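Local coordinates for malonyl CoA-acyl carrier protein transacylase (Synechocystis sp. PCC 6803 substr. Kazusa, PDB 4RR5) that catalyses the transfer of the malonyl group from malonyl-CoA to holo-acyl carrier protein, supplying malonyl-ACP for fatty acid biosynthesis, at residues G18-S23 against G285-L290; A25-K30 against E67-D72; D258-G263 against N280-G285; L38-V43 against T59-Y64; D82-H87 against A211-L216. All coordinates share one frame; numbering follows the deposited sequence.

Contact 1: G18-S23 against G285-L290; sequences GVDLLS and GQLDDL
D20 OD2 accepts two donors: the backbone N of L287, 2.7 Å away, and a bridging water at 2.8 Å. The amide reaches OD2 on its syn side, 22° out of the carboxylate plane, with an N-H...O angle of 149°. D20 holds CG between its own backbone N and carbonyl carbon (chi1 62°), a torsion that turns the carboxylate across to segment 285-290. The water on OD2 also accepts from D288 N, which links the same oxygen to a second amide of the helix start. Q286 is the N-cap residue of helix 287-291, and D20, from a distant loop, thus meets the first amides of that helix, where first-turn N-H groups, which no earlier helical turn satisfies, would probably favour a negative charge. Within the second segment, D289 OD2 takes the N-H of G285 at 2.9 Å and, weakly, that of Q286, tying the end of strand 280-284 to the helix start. Apolar contact flanks the polar one. L21 CD2 lies 4.4 Å from L287 CD1 and 4.4 Å from L290 CD1, while its side chain also packs on I69 and L70 of helix 56-76. At the outer margin, S23 OG touches the CD2 branch of L287 at 3.6 Å, and L287 CD2 lies 3.5 Å from D20 O.

Contact 2: A25-K30 against E67-D72; sequences AIAKEK and EAILAD
Helices 25-38 and 56-76 pack as a nearly antiparallel pair: the axes of segments 25-30 and 67-72 approach to 9.4 Å with 149° between their N-to-C directions, and A27 faces I69. The apolar part centres on I69, which lies against A27 and K30. Its CG2 branch, anti to the backbone N, sits 3.7 Å from A27 CB, while CG1 runs past K30 CB at 3.8 Å in the opposite sense. The small side chain of A27 lets I69 approach the backbone, CD1 coming to 3.8 Å from A27 O. One turn on from I69, the aliphatic D72 CB meets I26 CG2 at 3.9 Å, so the carboxylate residue contributes to the hydrophobic seam through its CB. L21 extends this seam by touching both A27 and I69.

The charged part is a salt bridge from K30 NZ to D72 OD2 at 2.8 Å. The lysine chain bends at chi2 and again at chi4 (49°), crossing D72 at about a right angle, and NZ meets OD2 nearly along its C-O axis. Y96 OH hydrogen-bonds the same oxygen, giving OD2 two partners. With an alanine in place of K30, D72 OD2 would probably keep Y96 but lose its lysine mate and the salt bridge between the helices. Short of the ammonium, K30 CD already lies 3.8 Å from D72 OD2.

Contact 3: D258-G263 against N280-G285; sequences DYWEVG and NLKNIG
W260 and K282 lie side by side and point the same way, with the lysine's aliphatic chain over one face of the indole. K282 CD stands 3.5 Å from the centroid of the five-membered ring and 30° off its normal, a CH-pi contact; K282 CG is 3.1 Å from W260 NE1. The lysine reaches this position with an unusual first torsion, chi1 -23°, before bending at chi3 and chi4. I284 CD1 approaches obliquely, 3.5 Å from W260 CE3, and W5 and F79 provide further aromatic neighbours. An alanine in place of W260 would probably leave the K282 chain without the surface it lies on and open a gap beside I284 CD1.

W260, K282 and I284 share one face of a parallel strand pair, 258-262 with 280-284. A beta-alpha-beta crossover through helix 267-273 connects the two, and strand 280-284 is an edge strand of the four-stranded parallel sheet. Alternating amides join them: E261 N donates to K282 O at 2.8 Å, and I284 N to E261 O, also at 2.8 Å.

The other face, carrying Y259, L281, E261 and N283, is turned to helix 267-273. There Y259 CD2 meets L281 CD2 at 3.7 Å, the two side chains crossing at a slant. E261 and N283 hold their carboxylate and amide planes 63° apart; their polar ends bond to that helix, E261 OE1 to T269 N and N283 ND2 to T269 OG1.

Contact 4: L38-V43 against T59-Y64; sequences LGWSVV and TQPCLY
The backbone of segment 38-43 leaves helix 25-38 at G39, where phi is positive, and enters the next helix at V42; there V42 CA lies 5.7 Å from C62 CA of helix 56-76. L38 reaches P61, V42 reaches C62, and W40, between them in sequence, meets both. The indole of W40 presents an edge: CH2 meets P61 CG at 3.8 Å, the proline lying near the ring plane, with the two side chains crossing at about a right angle. W40 takes chi1 45°, and CG accordingly sits between the backbone N and the carbonyl carbon; this turns the six-membered ring toward the helix. C62 SG is at the same ring's rim, 5.2 Å from its centroid and 85° off the normal, an in-plane sulfur-aromatic contact.

Helices 25-38 and 42-46, joined by a short turn, fold against the long helix 56-76, which is kinked at P61, whose N lacks a bond to the preceding turn. S41 is the N-cap of helix 42-46, its OG bonded to E44 N. K45 makes a cation-pi contact with W40.

Two branched side chains complete the packing. L38 CD2 slants across P61, 3.8 Å from its CB, while L38 CB lies over one face of the W40 indole. V42 places CG1, anti to its backbone N (chi1 168°), 3.8 Å from C62 SG and 4.0 Å from C62 CA. The sulfur is therefore bordered by both W40 and V42, and M17 also touches the C62 side chain.

Contact 5: D82-H87 against A211-L216; sequences DYVAGH and ATVPVL
V84 makes both backbone hydrogen bonds of this contact: its N donates to P214 O at 3.0 Å, almost straight at 178°, and its O accepts from L216 N at 2.9 Å. These form a single bridge, with V84 opposite V215. V84 O also takes a CA-H...O contact from V215 CA at 3.4 Å.

V84 divides its methyls. CG1 meets V213 CG2 at 3.9 Å, the side chains crossing at about a right angle; CG2, between the backbone N and the carbonyl carbon, reaches V215 CG2 at 3.7 Å. The Y83 ring offers its edge to P214, Y83 CD1 lying 3.9 Å from P214 CG near the ring plane. P214 CD sits 3.2 Å from D82 O, and A85 CB 3.6 Å from L216 O.

Strand 83-86 leads into a GxSxG sequence that includes G86 and S88, consistent with the nucleophile elbow of this family; S88 is probably an active-site residue. The other edge of strand 83-86 pairs with strand 3-7, through backbone bonds of Y83 and A85 to W5. Segment 211-216 lies beside this border strand of the parallel sheet, with helix 90-97 touching V84 and V215, and helix 244-254 packing on Y83, A85 and L216.

In the fold
Contact 1 joins the loop before helix 25-38 to the C-terminal helix 287-291, and the other four are nested inside the chain loop it closes. Contact 4 lies within the loop of contact 2; contacts 5 and 3 follow. Helix 56-76 serves both contacts 2 and 4, whose centres are about 13 Å apart. L21 of contact 1 packs on A27 and I69 of contact 2, centres about 10 Å apart, while L70 of segment 67-72 touches V262 and G285 of contact 3. Contacts 3 and 5 reach opposite borders of one four-stranded parallel sheet, centres about 14 Å apart. The helical layer thus backs a sheet whose strand 83-86 leads to the probable active-site S88.

Contact 1: G18-S23 against G285-L290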
# COMPACT_ATOMS: atom_id res chain seq x y z
N GLY A 18 -4.94 -3.43 -15.03
CA GLY A 18 -6.30 -3.85 -14.79
C GLY A 18 -7.13 -4.01 -16.05
O GLY A 18 -8.19 -4.64 -16.00
N VAL A 19 -6.67 -3.47 -17.17
CA VAL A 19 -7.54 -3.38 -18.34
C VAL A 19 -7.80 -4.75 -18.96
O VAL A 19 -8.91 -5.02 -19.40
CB VAL A 19 -6.99 -2.45 -19.38
CG1 VAL A 19 -7.91 -2.41 -20.56
CG2 VAL A 19 -6.86 -1.07 -18.80
N ASP A 20 -6.81 -5.63 -18.93
CA ASP A 20 -7.02 -6.98 -19.45
C ASP A 20 -7.95 -7.81 -18.58
O ASP A 20 -8.42 -8.86 -19.01
CB ASP A 20 -5.70 -7.73 -19.58
CG ASP A 20 -5.02 -7.91 -18.26
OD1 ASP A 20 -5.02 -6.95 -17.47
OD2 ASP A 20 -4.49 -9.01 -17.99
N LEU A 21 -8.22 -7.35 -17.36
CA LEU A 21 -9.06 -8.10 -16.42
C LEU A 21 -10.52 -8.07 -16.83
O LEU A 21 -11.32 -8.90 -16.40
CB LEU A 21 -8.92 -7.55 -15.01
CG LEU A 21 -7.50 -7.56 -14.46
CD1 LEU A 21 -7.50 -6.91 -13.09
CD2 LEU A 21 -6.94 -9.00 -14.41
N LEU A 22 -10.84 -7.10 -17.69
CA LEU A 22 -12.19 -6.72 -18.07
C LEU A 22 -13.02 -7.82 -18.77
O LEU A 22 -14.24 -7.75 -18.84
CB LEU A 22 -12.09 -5.48 -18.96
CG LEU A 22 -13.35 -4.71 -19.30
CD1 LEU A 22 -14.26 -4.54 -18.08
CD2 LEU A 22 -12.94 -3.34 -19.89
N SER A 23 -12.35 -8.83 -19.30
CA SER A 23 -13.07 -9.92 -19.92
C SER A 23 -13.65 -10.90 -18.88
O SER A 23 -14.49 -11.74 -19.22
CB SER A 23 -12.15 -10.64 -20.91
OG SER A 23 -10.96 -11.08 -20.27
N GLY A 285 -0.76 -9.65 -11.34
CA GLY A 285 -1.34 -8.36 -11.66
C GLY A 285 -1.90 -8.30 -13.07
O GLY A 285 -2.33 -7.24 -13.54
N GLN A 286 -1.88 -9.43 -13.76
CA GLN A 286 -2.44 -9.53 -15.11
C GLN A 286 -3.11 -10.86 -15.27
O GLN A 286 -2.74 -11.84 -14.61
CB GLN A 286 -1.37 -9.40 -16.19
CG GLN A 286 -0.88 -8.00 -16.39
CD GLN A 286 0.30 -7.96 -17.33
OE1 GLN A 286 0.89 -8.99 -17.63
NE2 GLN A 286 0.63 -6.76 -17.82
N LEU A 287 -4.10 -10.89 -16.16
CA LEU A 287 -4.77 -12.11 -16.56
C LEU A 287 -3.77 -13.23 -16.91
O LEU A 287 -3.95 -14.38 -16.52
CB LEU A 287 -5.71 -11.83 -17.74
CG LEU A 287 -6.89 -12.78 -17.85
CD1 LEU A 287 -7.62 -12.84 -16.49
CD2 LEU A 287 -7.83 -12.31 -18.95
N ASP A 288 -2.70 -12.87 -17.61
CA ASP A 288 -1.68 -13.85 -17.99
C ASP A 288 -1.05 -14.53 -16.78
O ASP A 288 -0.74 -15.73 -16.83
CB ASP A 288 -0.59 -13.19 -18.84
CG ASP A 288 0.09 -14.18 -19.78
OD1 ASP A 288 0.21 -15.38 -19.42
OD2 ASP A 288 0.47 -13.76 -20.90
N ASP A 289 -0.86 -13.78 -15.70
CA ASP A 289 -0.37 -14.34 -14.44
C ASP A 289 -1.37 -15.32 -13.88
O ASP A 289 -1.01 -16.40 -13.41
CB ASP A 289 -0.11 -13.24 -13.40
CG ASP A 289 0.80 -12.16 -13.91
OD1 ASP A 289 1.79 -12.49 -14.59
OD2 ASP A 289 0.53 -10.97 -13.63
N LEU A 290 -2.64 -14.93 -13.89
CA LEU A 290 -3.69 -15.75 -13.29
C LEU A 290 -3.78 -17.10 -13.97
O LEU A 290 -4.03 -18.13 -13.33
CB LEU A 290 -5.03 -15.03 -13.38
CG LEU A 290 -5.33 -13.96 -12.34
CD1 LEU A 290 -6.51 -13.10 -12.79
CD2 LEU A 290 -5.60 -14.60 -10.98
O HOH W 1 -3.77 -6.34 -15.38
O HOH W 2 -2.45 -10.37 -19.31

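Contact 2: A25-K30 against E67-D72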
# COMPACT_ATOMS: atom_id res chain seq x y z
N ALA A 25 -16.13 -11.76 -15.73
CA ALA A 25 -17.39 -11.26 -15.20
C ALA A 25 -17.18 -10.53 -13.87
O ALA A 25 -17.78 -9.48 -13.62
CB ALA A 25 -18.38 -12.40 -15.02
N ILE A 26 -16.31 -11.10 -13.03
CA ILE A 26 -15.98 -10.53 -11.72
C ILE A 26 -15.44 -9.10 -11.86
O ILE A 26 -15.92 -8.20 -11.18
CB ILE A 26 -14.98 -11.43 -10.97
CG1 ILE A 26 -15.75 -12.53 -10.22
CG2 ILE A 26 -14.09 -10.60 -10.02
CD1 ILE A 26 -14.92 -13.71 -9.76
N ALA A 27 -14.49 -8.89 -12.76
CA ALA A 27 -13.94 -7.56 -13.01
C ALA A 27 -14.98 -6.60 -13.59
O ALA A 27 -15.05 -5.45 -13.15
CB ALA A 27 -12.73 -7.63 -13.94
N LYS A 28 -15.75 -7.06 -14.57
CA LYS A 28 -16.75 -6.21 -15.23
C LYS A 28 -17.66 -5.61 -14.16
O LYS A 28 -17.81 -4.39 -14.06
CB LYS A 28 -17.56 -7.01 -16.25
CG LYS A 28 -18.54 -6.19 -17.12
CD LYS A 28 -19.33 -7.11 -18.07
CE LYS A 28 -20.23 -6.34 -19.03
NZ LYS A 28 -21.04 -7.26 -19.92
N GLU A 29 -18.22 -6.50 -13.35
CA GLU A 29 -19.11 -6.15 -12.26
C GLU A 29 -18.50 -5.13 -11.30
O GLU A 29 -19.02 -4.03 -11.13
CB GLU A 29 -19.52 -7.44 -11.54
CG GLU A 29 -20.17 -7.27 -10.18
CD GLU A 29 -20.37 -8.61 -9.46
OE1 GLU A 29 -20.24 -9.68 -10.10
OE2 GLU A 29 -20.65 -8.59 -8.24
N LYS A 30 -17.37 -5.47 -10.69
CA LYS A 30 -16.76 -4.56 -9.72
C LYS A 30 -16.35 -3.21 -10.32
O LYS A 30 -16.43 -2.18 -9.64
CB LYS A 30 -15.55 -5.22 -9.07
CG LYS A 30 -15.94 -6.31 -8.15
CD LYS A 30 -14.98 -6.41 -7.00
CE LYS A 30 -15.64 -7.20 -5.88
NZ LYS A 30 -16.23 -8.46 -6.45
N GLU A 67 -6.85 -4.38 -7.28
CA GLU A 67 -6.39 -5.35 -6.30
C GLU A 67 -7.54 -6.19 -5.73
O GLU A 67 -7.41 -7.42 -5.62
CB GLU A 67 -5.62 -4.63 -5.20
CG GLU A 67 -4.19 -4.27 -5.64
CD GLU A 67 -3.47 -3.29 -4.73
OE1 GLU A 67 -4.01 -2.92 -3.66
OE2 GLU A 67 -2.35 -2.88 -5.09
N ALA A 68 -8.66 -5.56 -5.39
CA ALA A 68 -9.85 -6.32 -4.97
C ALA A 68 -10.34 -7.25 -6.09
O ALA A 68 -10.76 -8.37 -5.82
CB ALA A 68 -10.96 -5.38 -4.55
N ILE A 69 -10.26 -6.80 -7.34
CA ILE A 69 -10.64 -7.66 -8.45
C ILE A 69 -9.70 -8.86 -8.56
O ILE A 69 -10.14 -9.99 -8.68
CB ILE A 69 -10.68 -6.87 -9.79
CG1 ILE A 69 -11.98 -6.08 -9.89
CG2 ILE A 69 -10.52 -7.81 -11.00
CD1 ILE A 69 -11.96 -5.01 -10.91
N LEU A 70 -8.40 -8.60 -8.49
CA LEU A 70 -7.42 -9.69 -8.50
C LEU A 70 -7.62 -10.69 -7.36
O LEU A 70 -7.53 -11.91 -7.57
CB LEU A 70 -6.00 -9.11 -8.45
CG LEU A 70 -5.57 -8.56 -9.80
CD1 LEU A 70 -4.28 -7.76 -9.65
CD2 LEU A 70 -5.42 -9.70 -10.82
N ALA A 71 -7.92 -10.19 -6.16
CA ALA A 71 -8.17 -11.07 -5.03
C ALA A 71 -9.36 -12.00 -5.29
O ALA A 71 -9.31 -13.20 -4.97
CB ALA A 71 -8.42 -10.25 -3.78
N ASP A 72 -10.42 -11.46 -5.86
CA ASP A 72 -11.60 -12.27 -6.13
C ASP A 72 -11.34 -13.23 -7.28
O ASP A 72 -11.88 -14.34 -7.30
CB ASP A 72 -12.79 -11.39 -6.42
CG ASP A 72 -13.24 -10.64 -5.21
OD1 ASP A 72 -12.83 -11.02 -4.09
OD2 ASP A 72 -14.01 -9.67 -5.35

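Contact 3: D258-G263 against N280-G285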
# COMPACT_ATOMS: atom_id res chain seq x y z
N ASP A 258 5.42 -18.94 0.85
CA ASP A 258 5.22 -18.27 -0.43
C ASP A 258 4.61 -16.89 -0.24
O ASP A 258 3.85 -16.65 0.69
CB ASP A 258 4.32 -19.09 -1.35
CG ASP A 258 4.84 -20.48 -1.59
OD1 ASP A 258 4.57 -21.36 -0.75
OD2 ASP A 258 5.51 -20.68 -2.62
N TYR A 259 4.92 -16.03 -1.20
CA TYR A 259 4.68 -14.60 -1.10
C TYR A 259 4.18 -14.10 -2.45
O TYR A 259 4.94 -14.07 -3.42
CB TYR A 259 5.98 -13.94 -0.69
CG TYR A 259 6.05 -12.43 -0.53
CD1 TYR A 259 5.83 -11.84 0.70
CD2 TYR A 259 6.46 -11.62 -1.59
CE1 TYR A 259 5.96 -10.47 0.87
CE2 TYR A 259 6.58 -10.25 -1.43
CZ TYR A 259 6.34 -9.69 -0.20
OH TYR A 259 6.46 -8.34 -0.01
N TRP A 260 2.90 -13.75 -2.52
CA TRP A 260 2.29 -13.36 -3.79
C TRP A 260 1.92 -11.89 -3.80
O TRP A 260 1.09 -11.46 -3.00
CB TRP A 260 1.03 -14.18 -4.08
CG TRP A 260 1.27 -15.64 -4.29
CD1 TRP A 260 2.45 -16.31 -4.17
CD2 TRP A 260 0.29 -16.61 -4.65
NE1 TRP A 260 2.27 -17.65 -4.43
CE2 TRP A 260 0.94 -17.86 -4.73
CE3 TRP A 260 -1.08 -16.55 -4.91
CZ2 TRP A 260 0.27 -19.03 -5.06
CZ3 TRP A 260 -1.75 -17.71 -5.25
CH2 TRP A 260 -1.07 -18.94 -5.32
N GLU A 261 2.54 -11.13 -4.70
CA GLU A 261 2.19 -9.74 -4.87
C GLU A 261 0.97 -9.68 -5.76
O GLU A 261 1.05 -10.00 -6.94
CB GLU A 261 3.33 -8.94 -5.48
CG GLU A 261 3.16 -7.45 -5.31
CD GLU A 261 4.35 -6.67 -5.85
OE1 GLU A 261 5.36 -7.30 -6.22
OE2 GLU A 261 4.26 -5.42 -5.91
N VAL A 262 -0.16 -9.28 -5.18
CA VAL A 262 -1.42 -9.24 -5.89
C VAL A 262 -1.71 -7.80 -6.29
O VAL A 262 -2.28 -7.03 -5.53
CB VAL A 262 -2.55 -9.81 -5.00
CG1 VAL A 262 -3.87 -9.79 -5.72
CG2 VAL A 262 -2.19 -11.23 -4.55
N GLY A 263 -1.28 -7.45 -7.50
CA GLY A 263 -1.41 -6.10 -8.02
C GLY A 263 -0.37 -5.85 -9.09
O GLY A 263 0.44 -6.73 -9.38
N ASN A 280 9.27 -17.86 -1.82
CA ASN A 280 8.88 -17.98 -3.22
C ASN A 280 7.97 -16.84 -3.63
O ASN A 280 6.98 -16.55 -2.96
CB ASN A 280 8.17 -19.30 -3.47
CG ASN A 280 8.96 -20.47 -2.95
OD1 ASN A 280 9.87 -20.96 -3.61
ND2 ASN A 280 8.61 -20.93 -1.74
N LEU A 281 8.31 -16.21 -4.75
CA LEU A 281 7.60 -15.02 -5.20
C LEU A 281 6.76 -15.26 -6.46
O LEU A 281 7.24 -15.83 -7.45
CB LEU A 281 8.60 -13.89 -5.47
CG LEU A 281 9.74 -13.81 -4.44
CD1 LEU A 281 10.72 -12.70 -4.81
CD2 LEU A 281 9.21 -13.64 -3.02
N LYS A 282 5.50 -14.82 -6.43
CA LYS A 282 4.75 -14.62 -7.67
C LYS A 282 4.20 -13.20 -7.75
O LYS A 282 3.90 -12.56 -6.74
CB LYS A 282 3.59 -15.61 -7.82
CG LYS A 282 3.74 -16.89 -7.05
CD LYS A 282 2.69 -17.91 -7.51
CE LYS A 282 3.08 -18.57 -8.81
NZ LYS A 282 4.32 -19.39 -8.66
N ASN A 283 4.09 -12.71 -8.98
CA ASN A 283 3.47 -11.43 -9.25
C ASN A 283 2.18 -11.61 -10.04
O ASN A 283 2.21 -11.92 -11.24
CB ASN A 283 4.44 -10.54 -10.02
CG ASN A 283 5.64 -10.20 -9.21
OD1 ASN A 283 6.72 -10.76 -9.41
ND2 ASN A 283 5.46 -9.31 -8.24
N ILE A 284 1.06 -11.43 -9.36
CA ILE A 284 -0.25 -11.59 -9.97
C ILE A 284 -0.97 -10.25 -10.18
O ILE A 284 -1.70 -9.78 -9.30
CB ILE A 284 -1.11 -12.51 -9.11
CG1 ILE A 284 -0.36 -13.82 -8.88
CG2 ILE A 284 -2.46 -12.75 -9.78
CD1 ILE A 284 -0.35 -14.27 -7.46
N GLY A 285 -0.76 -9.65 -11.34
CA GLY A 285 -1.34 -8.36 -11.66
C GLY A 285 -1.90 -8.30 -13.07
O GLY A 285 -2.33 -7.24 -13.54

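Contact 4: L38-V43 against T59-Y64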
# COMPACT_ATOMS: atom_id res chain seq x y z
N LEU A 38 -17.69 6.00 -7.42
CA LEU A 38 -16.68 7.03 -7.60
C LEU A 38 -17.14 8.17 -8.49
O LEU A 38 -16.62 9.28 -8.41
CB LEU A 38 -15.40 6.44 -8.21
CG LEU A 38 -14.50 5.52 -7.41
CD1 LEU A 38 -13.60 4.81 -8.38
CD2 LEU A 38 -13.67 6.33 -6.43
N GLY A 39 -18.08 7.88 -9.39
CA GLY A 39 -18.51 8.86 -10.36
C GLY A 39 -17.63 8.94 -11.60
O GLY A 39 -17.81 9.83 -12.44
N TRP A 40 -16.68 8.01 -11.72
CA TRP A 40 -15.84 7.93 -12.91
C TRP A 40 -15.32 6.51 -13.07
O TRP A 40 -15.23 5.76 -12.11
CB TRP A 40 -14.68 8.93 -12.85
CG TRP A 40 -13.94 9.01 -11.54
CD1 TRP A 40 -14.20 9.86 -10.51
CD2 TRP A 40 -12.80 8.24 -11.13
NE1 TRP A 40 -13.31 9.67 -9.48
CE2 TRP A 40 -12.44 8.67 -9.83
CE3 TRP A 40 -12.06 7.21 -11.73
CZ2 TRP A 40 -11.37 8.12 -9.13
CZ3 TRP A 40 -10.99 6.67 -11.02
CH2 TRP A 40 -10.65 7.13 -9.74
N SER A 41 -14.99 6.15 -14.30
CA SER A 41 -14.58 4.79 -14.62
C SER A 41 -13.12 4.52 -14.27
O SER A 41 -12.22 5.24 -14.71
CB SER A 41 -14.82 4.51 -16.09
OG SER A 41 -14.22 3.29 -16.47
N VAL A 42 -12.89 3.47 -13.49
CA VAL A 42 -11.52 3.06 -13.18
C VAL A 42 -10.79 2.57 -14.45
O VAL A 42 -9.62 2.88 -14.66
CB VAL A 42 -11.48 1.98 -12.07
CG1 VAL A 42 -10.09 1.35 -11.94
CG2 VAL A 42 -11.91 2.60 -10.75
N VAL A 43 -11.50 1.82 -15.29
CA VAL A 43 -10.93 1.34 -16.55
C VAL A 43 -10.44 2.49 -17.41
O VAL A 43 -9.29 2.50 -17.86
CB VAL A 43 -11.94 0.52 -17.37
CG1 VAL A 43 -11.27 -0.05 -18.60
CG2 VAL A 43 -12.49 -0.59 -16.54
N THR A 59 -4.90 7.30 -8.30
CA THR A 59 -4.13 6.09 -8.08
C THR A 59 -4.71 5.20 -6.99
O THR A 59 -4.80 3.98 -7.16
CB THR A 59 -2.69 6.40 -7.71
OG1 THR A 59 -2.17 7.42 -8.58
CG2 THR A 59 -1.84 5.14 -7.79
N GLN A 60 -5.09 5.79 -5.87
CA GLN A 60 -5.47 4.96 -4.75
C GLN A 60 -6.75 4.17 -5.06
O GLN A 60 -6.74 2.95 -4.97
CB GLN A 60 -5.59 5.78 -3.46
CG GLN A 60 -4.27 6.37 -3.01
CD GLN A 60 -4.31 6.82 -1.56
OE1 GLN A 60 -5.00 6.23 -0.73
NE2 GLN A 60 -3.59 7.89 -1.25
N PRO A 61 -7.85 4.85 -5.44
CA PRO A 61 -9.00 3.99 -5.72
C PRO A 61 -8.79 3.06 -6.93
O PRO A 61 -9.34 1.96 -6.96
CB PRO A 61 -10.14 4.99 -5.97
CG PRO A 61 -9.48 6.28 -6.25
CD PRO A 61 -8.19 6.29 -5.53
N CYS A 62 -7.99 3.49 -7.91
CA CYS A 62 -7.66 2.60 -9.02
C CYS A 62 -6.94 1.33 -8.54
O CYS A 62 -7.32 0.21 -8.92
CB CYS A 62 -6.82 3.32 -10.06
SG CYS A 62 -7.79 4.32 -11.21
N LEU A 63 -5.90 1.49 -7.72
CA LEU A 63 -5.15 0.33 -7.22
C LEU A 63 -6.03 -0.55 -6.34
O LEU A 63 -5.95 -1.78 -6.40
CB LEU A 63 -3.92 0.78 -6.43
CG LEU A 63 -2.73 1.26 -7.25
CD1 LEU A 63 -1.63 1.75 -6.32
CD2 LEU A 63 -2.22 0.14 -8.15
N TYR A 64 -6.88 0.07 -5.52
CA TYR A 64 -7.75 -0.70 -4.65
C TYR A 64 -8.75 -1.54 -5.45
O TYR A 64 -8.96 -2.71 -5.15
CB TYR A 64 -8.50 0.21 -3.67
CG TYR A 64 -9.62 -0.49 -2.90
CD1 TYR A 64 -10.91 -0.57 -3.42
CD2 TYR A 64 -9.37 -1.06 -1.65
CE1 TYR A 64 -11.93 -1.20 -2.72
CE2 TYR A 64 -10.39 -1.69 -0.95
CZ TYR A 64 -11.66 -1.76 -1.49
OH TYR A 64 -12.67 -2.37 -0.80

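Contact 5: D82-H87 against A211-L216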
# COMPACT_ATOMS: atom_id res chain seq x y z
N ASP A 82 -3.16 -17.41 3.31
CA ASP A 82 -3.00 -17.75 4.71
C ASP A 82 -2.77 -16.47 5.50
O ASP A 82 -3.31 -16.31 6.59
CB ASP A 82 -1.84 -18.73 4.91
CG ASP A 82 -2.08 -20.07 4.22
OD1 ASP A 82 -2.91 -20.86 4.74
OD2 ASP A 82 -1.43 -20.33 3.18
N TYR A 83 -1.99 -15.56 4.93
CA TYR A 83 -1.73 -14.25 5.52
C TYR A 83 -1.96 -13.14 4.50
O TYR A 83 -1.68 -13.32 3.32
CB TYR A 83 -0.31 -14.17 6.04
CG TYR A 83 0.12 -15.40 6.81
CD1 TYR A 83 -0.33 -15.61 8.11
CD2 TYR A 83 0.96 -16.34 6.24
CE1 TYR A 83 0.06 -16.74 8.82
CE2 TYR A 83 1.36 -17.47 6.94
CZ TYR A 83 0.90 -17.66 8.24
OH TYR A 83 1.29 -18.77 8.95
N VAL A 84 -2.46 -11.99 4.97
CA VAL A 84 -2.54 -10.80 4.12
C VAL A 84 -1.82 -9.58 4.72
O VAL A 84 -1.71 -9.42 5.94
CB VAL A 84 -4.01 -10.40 3.82
CG1 VAL A 84 -4.70 -11.51 3.06
CG2 VAL A 84 -4.76 -10.06 5.11
N ALA A 85 -1.31 -8.73 3.82
CA ALA A 85 -0.75 -7.43 4.19
C ALA A 85 -0.84 -6.52 2.96
O ALA A 85 -1.10 -7.00 1.85
CB ALA A 85 0.68 -7.57 4.67
N GLY A 86 -0.64 -5.22 3.14
CA GLY A 86 -0.68 -4.30 2.02
C GLY A 86 0.11 -3.06 2.33
O GLY A 86 0.15 -2.62 3.47
N HIS A 87 0.73 -2.48 1.31
CA HIS A 87 1.61 -1.35 1.54
C HIS A 87 0.85 -0.03 1.44
O HIS A 87 0.47 0.40 0.34
CB HIS A 87 2.78 -1.37 0.56
CG HIS A 87 3.92 -0.48 0.97
ND1 HIS A 87 3.84 0.90 0.94
CD2 HIS A 87 5.16 -0.78 1.42
CE1 HIS A 87 4.98 1.41 1.36
NE2 HIS A 87 5.80 0.41 1.66
N ALA A 211 -11.17 -10.54 10.89
CA ALA A 211 -10.60 -11.02 9.65
C ALA A 211 -10.61 -12.54 9.61
O ALA A 211 -10.36 -13.21 10.61
CB ALA A 211 -9.18 -10.49 9.47
N THR A 212 -10.88 -13.06 8.41
CA THR A 212 -10.92 -14.48 8.15
C THR A 212 -9.52 -15.09 8.01
O THR A 212 -9.36 -16.31 7.99
CB THR A 212 -11.73 -14.73 6.88
OG1 THR A 212 -11.01 -14.18 5.78
CG2 THR A 212 -13.03 -13.99 6.96
N VAL A 213 -8.51 -14.22 7.87
CA VAL A 213 -7.10 -14.63 7.96
C VAL A 213 -6.29 -13.54 8.68
O VAL A 213 -6.77 -12.41 8.87
CB VAL A 213 -6.48 -14.90 6.56
CG1 VAL A 213 -7.11 -16.12 5.93
CG2 VAL A 213 -6.63 -13.72 5.67
N PRO A 214 -5.08 -13.87 9.13
CA PRO A 214 -4.28 -12.84 9.80
C PRO A 214 -3.90 -11.68 8.88
O PRO A 214 -3.41 -11.91 7.77
CB PRO A 214 -3.02 -13.60 10.25
CG PRO A 214 -3.47 -15.00 10.40
CD PRO A 214 -4.49 -15.22 9.31
N VAL A 215 -4.14 -10.46 9.35
CA VAL A 215 -3.68 -9.24 8.70
C VAL A 215 -2.45 -8.71 9.42
O VAL A 215 -2.48 -8.56 10.65
CB VAL A 215 -4.78 -8.16 8.71
CG1 VAL A 215 -4.40 -6.97 7.80
CG2 VAL A 215 -6.12 -8.76 8.32
N LEU A 216 -1.38 -8.42 8.69
CA LEU A 216 -0.23 -7.74 9.28
C LEU A 216 -0.23 -6.26 8.90
O LEU A 216 0.11 -5.90 7.78
CB LEU A 216 1.10 -8.39 8.87
CG LEU A 216 1.41 -9.78 9.44
CD1 LEU A 216 0.46 -10.87 8.93
CD2 LEU A 216 2.85 -10.16 9.14